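Local coordinates for PTS-dependent dihydroxyacetone kinase operon regulatory protein (Escherichia coli, PDB 4LRZ), which activates transcription of the dhaKLM operon from a sigma-70 promoter and represses its own expression, the chain here being the probable sensor region of the regulator, at residues Trp143-Thr148 with Ala162-Val167; Ile217-Gln222 with Thr297-Leu302. All blocks are in the same frame, centred on the assembly; numbering follows the deposited sequence.

Interaction 1: Trp143-Thr148 with Ala162-Val167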
loop_
_atom_site.group_PDB
_atom_site.type_symbol
_atom_site.label_atom_id
_atom_site.label_comp_id
_atom_site.label_asym_id
_atom_site.label_seq_id
_atom_site.Cartn_x
_atom_site.Cartn_y
_atom_site.Cartn_z
ATOM N N TRP F 143 -21.405 -25.708 12.631
ATOM C CA TRP F 143 -20.738 -24.524 12.117
ATOM C C TRP F 143 -19.763 -24.817 10.988
ATOM O O TRP F 143 -19.209 -25.929 10.885
ATOM C CB TRP F 143 -20.038 -23.780 13.265
ATOM C CG TRP F 143 -21.030 -23.340 14.216
ATOM C CD1 TRP F 143 -21.570 -24.071 15.237
ATOM C CD2 TRP F 143 -21.757 -22.117 14.176
ATOM N NE1 TRP F 143 -22.558 -23.354 15.871
ATOM C CE2 TRP F 143 -22.689 -22.146 15.243
ATOM C CE3 TRP F 143 -21.701 -20.987 13.356
ATOM C CZ2 TRP F 143 -23.553 -21.096 15.505
ATOM C CZ3 TRP F 143 -22.533 -19.940 13.634
ATOM C CH2 TRP F 143 -23.455 -19.999 14.695
ATOM N N ALA F 144 -19.610 -23.814 10.125
ATOM C CA ALA F 144 -18.544 -23.729 9.161
ATOM C C ALA F 144 -17.662 -22.533 9.576
ATOM O O ALA F 144 -18.192 -21.476 9.939
ATOM C CB ALA F 144 -19.126 -23.499 7.741
ATOM N N PHE F 145 -16.337 -22.676 9.519
ATOM C CA PHE F 145 -15.428 -21.532 9.726
ATOM C C PHE F 145 -14.492 -21.367 8.521
ATOM O O PHE F 145 -14.036 -22.358 7.956
ATOM C CB PHE F 145 -14.619 -21.687 11.025
ATOM C CG PHE F 145 -15.443 -21.526 12.275
ATOM C CD1 PHE F 145 -15.629 -20.275 12.853
ATOM C CD2 PHE F 145 -16.047 -22.599 12.867
ATOM C CE1 PHE F 145 -16.407 -20.122 14.016
ATOM C CE2 PHE F 145 -16.823 -22.451 14.014
ATOM C CZ PHE F 145 -16.995 -21.233 14.585
ATOM N N CYS F 146 -14.273 -20.133 8.086
ATOM C CA CYS F 146 -13.221 -19.837 7.130
ATOM C C CYS F 146 -12.299 -18.844 7.799
ATOM O O CYS F 146 -12.753 -17.939 8.516
ATOM C CB CYS F 146 -13.776 -19.149 5.877
ATOM S SG CYS F 146 -14.938 -20.134 4.923
ATOM N N ALA F 147 -11.012 -18.951 7.515
ATOM C CA ALA F 147 -10.065 -18.017 8.100
ATOM C C ALA F 147 -8.826 -17.887 7.249
ATOM O O ALA F 147 -8.411 -18.812 6.511
ATOM C CB ALA F 147 -9.708 -18.442 9.538
ATOM N N THR F 148 -8.211 -16.732 7.363
ATOM C CA THR F 148 -6.981 -16.515 6.664
ATOM C C THR F 148 -6.105 -15.736 7.613
ATOM O O THR F 148 -6.586 -14.820 8.255
ATOM C CB THR F 148 -7.235 -15.688 5.352
ATOM O OG1 THR F 148 -8.134 -16.430 4.501
ATOM C CG2 THR F 148 -5.955 -15.460 4.609
ATOM N N ALA F 162 -11.727 -14.119 10.043
ATOM C CA ALA F 162 -12.591 -15.265 9.923
ATOM C C ALA F 162 -14.065 -14.891 9.717
ATOM O O ALA F 162 -14.521 -13.794 10.113
ATOM C CB ALA F 162 -12.450 -16.178 11.188
ATOM N N LEU F 163 -14.773 -15.857 9.139
ATOM C CA LEU F 163 -16.176 -15.817 8.861
ATOM C C LEU F 163 -16.799 -17.117 9.397
ATOM O O LEU F 163 -16.389 -18.209 9.010
ATOM C CB LEU F 163 -16.379 -15.725 7.355
ATOM C CG LEU F 163 -17.786 -15.694 6.745
ATOM C CD1 LEU F 163 -17.763 -14.864 5.448
ATOM C CD2 LEU F 163 -18.361 -17.077 6.503
ATOM N N ALA F 164 -17.803 -16.976 10.275
ATOM C CA ALA F 164 -18.503 -18.094 10.910
ATOM C C ALA F 164 -19.943 -18.112 10.414
ATOM O O ALA F 164 -20.572 -17.056 10.326
ATOM C CB ALA F 164 -18.486 -17.936 12.420
ATOM N N CYS F 165 -20.464 -19.301 10.105
ATOM C CA CYS F 165 -21.856 -19.464 9.690
ATOM C C CYS F 165 -22.378 -20.866 9.922
ATOM O O CYS F 165 -21.593 -21.811 9.897
ATOM C CB CYS F 165 -22.060 -19.076 8.210
ATOM S SG CYS F 165 -21.417 -20.197 6.945
ATOM N N PRO F 166 -23.715 -21.014 10.119
ATOM C CA PRO F 166 -24.288 -22.372 10.185
ATOM C C PRO F 166 -23.821 -23.187 8.990
ATOM O O PRO F 166 -23.741 -22.668 7.871
ATOM C CB PRO F 166 -25.800 -22.134 10.162
ATOM C CG PRO F 166 -25.994 -20.777 10.717
ATOM C CD PRO F 166 -24.725 -19.977 10.408
ATOM N N VAL F 167 -23.450 -24.432 9.245
ATOM C CA VAL F 167 -22.828 -25.268 8.231
ATOM C C VAL F 167 -23.678 -25.390 6.940
ATOM O O VAL F 167 -23.129 -25.342 5.838
ATOM C CB VAL F 167 -22.412 -26.664 8.830
ATOM C CG1 VAL F 167 -23.585 -27.581 8.955
ATOM C CG2 VAL F 167 -21.326 -27.299 7.999
#

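Interaction 2: Ile217-Gln222 with Thr297-Leu302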
loop_
_atom_site.group_PDB
_atom_site.type_symbol
_atom_site.label_atom_id
_atom_site.label_comp_id
_atom_site.label_asym_id
_atom_site.label_seq_id
_atom_site.Cartn_x
_atom_site.Cartn_y
_atom_site.Cartn_z
ATOM N N ILE F 217 18.621 25.616 -3.614
ATOM C CA ILE F 217 17.333 25.796 -4.231
ATOM C C ILE F 217 17.177 24.596 -5.130
ATOM O O ILE F 217 18.124 24.199 -5.811
ATOM C CB ILE F 217 17.338 27.082 -5.075
ATOM C CG1 ILE F 217 17.285 28.291 -4.165
ATOM C CG2 ILE F 217 16.116 27.186 -5.940
ATOM C CD1 ILE F 217 18.296 29.345 -4.540
ATOM N N SER F 218 16.000 23.995 -5.139
ATOM C CA SER F 218 15.785 22.847 -5.985
ATOM C C SER F 218 14.424 22.857 -6.608
ATOM O O SER F 218 13.408 23.125 -5.932
ATOM C CB SER F 218 15.971 21.573 -5.201
ATOM O OG SER F 218 15.761 20.437 -6.028
ATOM N N TRP F 219 14.386 22.533 -7.894
ATOM C CA TRP F 219 13.110 22.496 -8.580
ATOM C C TRP F 219 12.828 21.235 -9.413
ATOM O O TRP F 219 13.724 20.433 -9.720
ATOM C CB TRP F 219 12.865 23.794 -9.363
ATOM C CG TRP F 219 13.799 24.022 -10.491
ATOM C CD1 TRP F 219 13.612 23.649 -11.788
ATOM C CD2 TRP F 219 15.084 24.664 -10.442
ATOM N NE1 TRP F 219 14.686 24.024 -12.551
ATOM C CE2 TRP F 219 15.608 24.644 -11.753
ATOM C CE3 TRP F 219 15.838 25.259 -9.419
ATOM C CZ2 TRP F 219 16.843 25.211 -12.081
ATOM C CZ3 TRP F 219 17.069 25.812 -9.735
ATOM C CH2 TRP F 219 17.563 25.781 -11.062
ATOM N N ASP F 220 11.548 21.125 -9.759
ATOM C CA ASP F 220 10.863 20.043 -10.471
ATOM C C ASP F 220 11.167 19.996 -11.949
ATOM O O ASP F 220 11.654 20.983 -12.467
ATOM C CB ASP F 220 9.356 20.373 -10.417
ATOM C CG ASP F 220 8.625 19.364 -9.692
ATOM O OD1 ASP F 220 7.417 19.483 -9.458
ATOM O OD2 ASP F 220 9.303 18.387 -9.368
ATOM N N GLU F 221 10.810 18.893 -12.625
ATOM C CA GLU F 221 10.824 18.843 -14.122
ATOM C C GLU F 221 9.673 19.668 -14.663
ATOM O O GLU F 221 9.591 19.923 -15.859
ATOM C CB GLU F 221 10.698 17.418 -14.694
ATOM C CG GLU F 221 9.296 16.788 -14.565
ATOM C CD GLU F 221 9.017 16.200 -13.160
ATOM O OE1 GLU F 221 9.899 16.275 -12.268
ATOM O OE2 GLU F 221 7.917 15.663 -12.937
ATOM N N GLN F 222 8.774 20.043 -13.764
ATOM C CA GLN F 222 7.651 20.890 -14.082
ATOM C C GLN F 222 7.949 22.350 -13.791
ATOM O O GLN F 222 7.070 23.171 -13.948
ATOM C CB GLN F 222 6.432 20.463 -13.265
ATOM C CG GLN F 222 5.898 19.064 -13.621
ATOM C CD GLN F 222 5.165 19.025 -14.976
ATOM O OE1 GLN F 222 3.944 19.164 -15.030
ATOM N NE2 GLN F 222 5.914 18.854 -16.064
ATOM N N THR F 297 13.921 16.089 -16.114
ATOM C CA THR F 297 15.103 16.486 -15.379
ATOM C C THR F 297 14.697 17.470 -14.303
ATOM O O THR F 297 13.899 18.353 -14.551
ATOM C CB THR F 297 16.184 17.095 -16.317
ATOM O OG1 THR F 297 16.345 16.234 -17.449
ATOM C CG2 THR F 297 17.531 17.253 -15.595
ATOM N N SER F 298 15.224 17.259 -13.103
ATOM C CA SER F 298 15.097 18.154 -11.974
ATOM C C SER F 298 16.483 18.744 -11.730
ATOM O O SER F 298 17.498 18.200 -12.230
ATOM C CB SER F 298 14.662 17.371 -10.732
ATOM O OG SER F 298 13.305 17.007 -10.812
ATOM N N PHE F 299 16.533 19.823 -10.935
ATOM C CA PHE F 299 17.776 20.529 -10.679
ATOM C C PHE F 299 18.017 20.850 -9.228
ATOM O O PHE F 299 17.087 21.071 -8.471
ATOM C CB PHE F 299 17.841 21.803 -11.514
ATOM C CG PHE F 299 17.891 21.542 -12.994
ATOM C CD1 PHE F 299 19.108 21.254 -13.624
ATOM C CD2 PHE F 299 16.715 21.547 -13.759
ATOM C CE1 PHE F 299 19.162 21.004 -14.998
ATOM C CE2 PHE F 299 16.756 21.290 -15.153
ATOM C CZ PHE F 299 17.983 21.015 -15.767
ATOM N N ILE F 300 19.282 20.819 -8.838
ATOM C CA ILE F 300 19.687 21.426 -7.589
ATOM C C ILE F 300 20.702 22.510 -7.877
ATOM O O ILE F 300 21.624 22.300 -8.661
ATOM C CB ILE F 300 20.312 20.449 -6.615
ATOM C CG1 ILE F 300 19.286 19.409 -6.193
ATOM C CG2 ILE F 300 20.836 21.234 -5.372
ATOM C CD1 ILE F 300 19.863 18.377 -5.245
ATOM N N LEU F 301 20.512 23.661 -7.249
ATOM C CA LEU F 301 21.443 24.766 -7.362
ATOM C C LEU F 301 21.966 25.099 -6.000
ATOM O O LEU F 301 21.189 25.389 -5.083
ATOM C CB LEU F 301 20.773 25.978 -8.002
ATOM C CG LEU F 301 21.547 27.288 -8.058
ATOM C CD1 LEU F 301 22.686 27.198 -9.073
ATOM C CD2 LEU F 301 20.621 28.411 -8.412
ATOM N N LEU F 302 23.281 25.033 -5.869
ATOM C CA LEU F 302 23.953 25.395 -4.637
ATOM C C LEU F 302 24.681 26.723 -4.728
ATOM O O LEU F 302 25.370 27.018 -5.708
ATOM C CB LEU F 302 24.922 24.309 -4.191
ATOM C CG LEU F 302 24.233 22.986 -3.925
ATOM C CD1 LEU F 302 24.473 22.053 -5.069
ATOM C CD2 LEU F 302 24.816 22.401 -2.713
#

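Interaction 1: Trp143-Thr148 with Ala162-Val167
W143 (chi1 -62°) and F145 (chi1 -71°) both hold CG opposite their own carbonyl carbon and beside the backbone N; in W143 this turns the six-membered ring back onto C165 and P166, and in F145 it lays the ring beside A164 CB. The indole of W143 reaches the backbone just where the partner strand ends: its CE3 lies 3.5 Å from C165 C, and its CZ3 meets P166 CD at 3.9 Å, a rigid apolar ring that suits the neighbouring aromatic. F145 reaches A164, whose methyl is small enough to take a large ring at close quarters, with CE1 3.4 Å from A164 CB. Farther along the same face A147 CB and A162 CB stand 3.9 Å apart, so that two alanines let the chains lie close. Helices 91-99 and 117-124 pack against this side.

The other face carries A144, C146, L163 and C165. Here the backbone does the gripping, in two reciprocal pairs. A144 N donates to C165 O at 2.8 Å, close to straight at 170°, and the return bond runs from C165 N to A144 O. C146 and L163 repeat the exchange, C146 N lying 3.0 Å from L163 O. The side chains of C146 and L163 on this face touch D174 at the start of helix 174-211. A144 CB and C165 SG meet at 4.1 Å, a small methyl beside a modest thiol. Strands 143-151 and 157-166 thus form an antiparallel beta hairpin at the heart of the five-stranded, 2-1-5-4-3 sheet of the GAF fold, with helices on both of its faces.

Interaction 2: Ile217-Gln222 with Thr297-Leu302
W219 and F299 face one another across two antiparallel strands, the first and last of a PAS fold, and make the tight part of the contact. F299 CB sits over the six-membered ring of W219, 3.8 Å from its centroid, as a CH-pi contact, while F299 CD2 comes within 3.4 Å of W219 NE1. CG of W219 lies between its backbone N and carbonyl carbon (chi1 66°), which folds the broad indole across to F299 and on to L301 CB, 4.1 Å from CZ3. I262 of helix 256-264 and I248 help enclose it. With the indole cut back to the methyl of an alanine, F299 CB would probably lose the ring face it rests on and L301 CB its neighbour, leaving a gap. Past W219 the pairing gives way to a partly exposed turn: E221 CA lies 3.1 Å from T297 O in a CA-H...O contact, and the E221 carboxylate, in the loop after the strand, makes its salt bridge through OE1 to R200 of the second subunit. On the face bearing S218 and I300, a small hydroxyl suits a place beside a backbone carbonyl: F299 O accepts from S218 OG at 2.9 Å and from W219 N at 3.1 Å, the two donors arriving from opposite faces of its plane.

Overall arrangement
Interactions 1 and 2 lie in different domains, the GAF and the PAS, with centres 56 Å apart and nearest atoms about 38 Å apart, on opposite sides of the chain's centre. Both sheets have the strand order 2-1-5-4-3, yet the contacts sample different neighbours: interaction 1 is the hairpin of the fourth and fifth strands, whereas interaction 2 brings together the first and fifth, remote in sequence. Helix 174-211 spans the interval. Its beginning packs on C146, L163 and T148 of interaction 1, and R200, Q204 and S211 of the same helix in the second subunit lie against interaction 2, which thereby takes part in the dimer.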